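Local coordinates for hyperosmolarity resistance protein Emb (Staphylococcus epidermidis, PDB 6GV5) that binds surface-immobilised fibronectin as part of a giant extracellular matrix binding protein, probably through its repeated helical modules, at residues K51-N54 with G55-E59. Residues are numbered along the deposited sequence; the frame is centred on the assembly and turned at random.
Sequences KFLN and GKMEE
Glu58 OE2 accepts a hydrogen bond of 2.7 Å from a bridging water, which in turn accepts one of 2.9 Å from Asn54 ND2. ND2 and OE2 stay 3.7 Å apart, and the water spans the gap; the amide and carboxylate planes are turned 59° against each other. Asn54 suits this place because its amide works from both ends: while ND2 serves the water, OD1 takes the backbone N-H of Leu22, tying the helix to the loop that precedes helix 24-35. Along the backbone beside this bridge, Glu58 N donates to Asn54 O at 2.9 Å, and Met57 N donates to Leu53 O over the same length.

On another side of the helix, Lys56 crosses the Phe52 ring obliquely. Because chi1 of 178° sets the ring beside its own carbonyl carbon, it lies alongside the next turn, and Lys56 CG sits over one face, toward the rim, in a CH-pi contact 4.2 Å from the centroid. The bend at chi2 of Lys56 takes CE just beyond the rim, 3.4 Å from Phe52 CZ, and the charged NZ continues to Asn112 OD1 and, in a long salt bridge, to Glu59. Buried Leu53 and Met57 face helix 24-35. Pairs at i and i+4 are those of an alpha-helix, and the buried Leu53 and Met57 against more exposed Asn54, Lys56 and Glu58 make helix 40-65 amphipathic here, where it spans parts of both the GA-module and FIVAR sequence families.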
ATOM      1  N   LYS A  51       6.810  -7.771   1.102  1.00 24.75           N
ATOM      2  CA  LYS A  51       7.158  -7.387  -0.258  1.00 23.39           C
ATOM      3  C   LYS A  51       5.912  -7.215  -1.110  1.00 24.85           C
ATOM      4  O   LYS A  51       5.842  -6.309  -1.951  1.00 26.07           O
ATOM      5  CB  LYS A  51       8.092  -8.434  -0.875  1.00 27.95           C
ATOM      6  CG  LYS A  51       9.516  -8.334  -0.370  1.00 31.77           C
ATOM      7  CD  LYS A  51      10.422  -9.377  -1.009  1.00 34.62           C
ATOM      8  CE  LYS A  51      11.831  -9.293  -0.434  1.00 45.06           C
ATOM      9  NZ  LYS A  51      12.682 -10.446  -0.845  1.00 49.99           N
ATOM     10  N   PHE A  52       4.919  -8.081  -0.918  1.00 23.73           N
ATOM     11  CA  PHE A  52       3.689  -7.961  -1.692  1.00 26.39           C
ATOM     12  C   PHE A  52       2.918  -6.717  -1.276  1.00 25.07           C
ATOM     13  O   PHE A  52       2.451  -5.945  -2.125  1.00 25.79           O
ATOM     14  CB  PHE A  52       2.833  -9.212  -1.516  1.00 28.61           C
ATOM     15  CG  PHE A  52       1.515  -9.142  -2.238  1.00 32.68           C
ATOM     16  CD1 PHE A  52       1.466  -9.196  -3.619  1.00 35.75           C
ATOM     17  CD2 PHE A  52       0.332  -9.018  -1.535  1.00 34.23           C
ATOM     18  CE1 PHE A  52       0.257  -9.126  -4.287  1.00 39.99           C
ATOM     19  CE2 PHE A  52      -0.878  -8.952  -2.196  1.00 36.68           C
ATOM     20  CZ  PHE A  52      -0.916  -9.008  -3.571  1.00 39.11           C
ATOM     21  N   LEU A  53       2.790  -6.502   0.034  1.00 25.10           N
ATOM     22  CA  LEU A  53       2.144  -5.294   0.529  1.00 24.23           C
ATOM     23  C   LEU A  53       2.855  -4.049   0.016  1.00 24.59           C
ATOM     24  O   LEU A  53       2.208  -3.057  -0.347  1.00 23.52           O
ATOM     25  CB  LEU A  53       2.123  -5.312   2.056  1.00 27.63           C
ATOM     26  CG  LEU A  53       1.407  -4.145   2.732  1.00 30.91           C
ATOM     27  CD1 LEU A  53      -0.086  -4.202   2.477  1.00 31.78           C
ATOM     28  CD2 LEU A  53       1.704  -4.147   4.224  1.00 32.51           C
ATOM     29  N   ASN A  54       4.186  -4.087  -0.044  1.00 21.90           N
ATOM     30  CA  ASN A  54       4.925  -2.941  -0.553  1.00 22.06           C
ATOM     31  C   ASN A  54       4.547  -2.636  -1.994  1.00 23.32           C
ATOM     32  O   ASN A  54       4.376  -1.471  -2.361  1.00 20.30           O
ATOM     33  CB  ASN A  54       6.430  -3.185  -0.438  1.00 23.52           C
ATOM     34  CG  ASN A  54       7.233  -2.019  -0.949  1.00 26.33           C
ATOM     35  OD1 ASN A  54       7.144  -0.911  -0.417  1.00 24.76           O
ATOM     36  ND2 ASN A  54       8.007  -2.251  -1.999  1.00 28.28           N
ATOM     37  N   GLY A  55       4.415  -3.665  -2.832  1.00 22.36           N
ATOM     38  CA  GLY A  55       4.016  -3.426  -4.209  1.00 23.82           C
ATOM     39  C   GLY A  55       2.628  -2.832  -4.316  1.00 21.67           C
ATOM     40  O   GLY A  55       2.373  -1.961  -5.158  1.00 23.52           O
ATOM     41  N   LYS A  56       1.711  -3.283  -3.456  1.00 22.25           N
ATOM     42  CA  LYS A  56       0.353  -2.762  -3.502  1.00 22.24           C
ATOM     43  C   LYS A  56       0.326  -1.319  -3.020  1.00 19.47           C
ATOM     44  O   LYS A  56      -0.422  -0.489  -3.557  1.00 21.09           O
ATOM     45  CB  LYS A  56      -0.572  -3.621  -2.652  1.00 22.96           C
ATOM     46  CG  LYS A  56      -0.837  -4.999  -3.252  1.00 26.22           C
ATOM     47  CD  LYS A  56      -1.615  -4.874  -4.552  1.00 33.58           C
ATOM     48  CE  LYS A  56      -1.890  -6.233  -5.182  1.00 45.01           C
ATOM     49  NZ  LYS A  56      -2.546  -6.088  -6.514  1.00 68.10           N
ATOM     50  N   MET A  57       1.143  -1.001  -2.014  1.00 20.25           N
ATOM     51  CA  MET A  57       1.212   0.371  -1.535  1.00 19.87           C
ATOM     52  C   MET A  57       1.833   1.288  -2.584  1.00 19.55           C
ATOM     53  O   MET A  57       1.437   2.450  -2.712  1.00 20.21           O
ATOM     54  CB  MET A  57       1.994   0.446  -0.227  1.00 18.62           C
ATOM     55  CG  MET A  57       1.204  -0.053   0.962  1.00 20.51           C
ATOM     56  SD  MET A  57      -0.325   0.862   1.233  1.00 21.21           S
ATOM     57  CE  MET A  57       0.353   2.478   1.581  1.00 23.33           C
ATOM     58  N   GLU A  58       2.825   0.793  -3.338  1.00 20.06           N
ATOM     59  CA  GLU A  58       3.328   1.546  -4.482  1.00 21.91           C
ATOM     60  C   GLU A  58       2.201   1.836  -5.466  1.00 19.45           C
ATOM     61  O   GLU A  58       2.068   2.964  -5.957  1.00 20.90           O
ATOM     62  CB  GLU A  58       4.456   0.775  -5.175  1.00 23.55           C
ATOM     63  CG  GLU A  58       5.754   0.736  -4.400  1.00 28.43           C
ATOM     64  CD  GLU A  58       6.844  -0.028  -5.131  1.00 39.73           C
ATOM     65  OE1 GLU A  58       6.511  -0.790  -6.065  1.00 40.90           O
ATOM     66  OE2 GLU A  58       8.030   0.136  -4.774  1.00 48.83           O
ATOM     67  N   GLU A  59       1.399   0.812  -5.789  1.00 20.65           N
ATOM     68  CA  GLU A  59       0.277   1.003  -6.699  1.00 22.28           C
ATOM     69  C   GLU A  59      -0.715   2.016  -6.146  1.00 18.84           C
ATOM     70  O   GLU A  59      -1.234   2.863  -6.892  1.00 19.43           O
ATOM     71  CB  GLU A  59      -0.444  -0.321  -6.931  1.00 25.73           C
ATOM     72  CG  GLU A  59       0.324  -1.384  -7.681  1.00 35.22           C
ATOM     73  CD  GLU A  59      -0.541  -2.604  -7.937  1.00 40.77           C
ATOM     74  OE1 GLU A  59      -1.741  -2.417  -8.233  1.00 42.75           O
ATOM     75  OE2 GLU A  59      -0.033  -3.740  -7.827  1.00 49.27           O
TER
HETATM   76  O   HOH W   1       9.725  -0.011  -2.714  1.00 35.23           O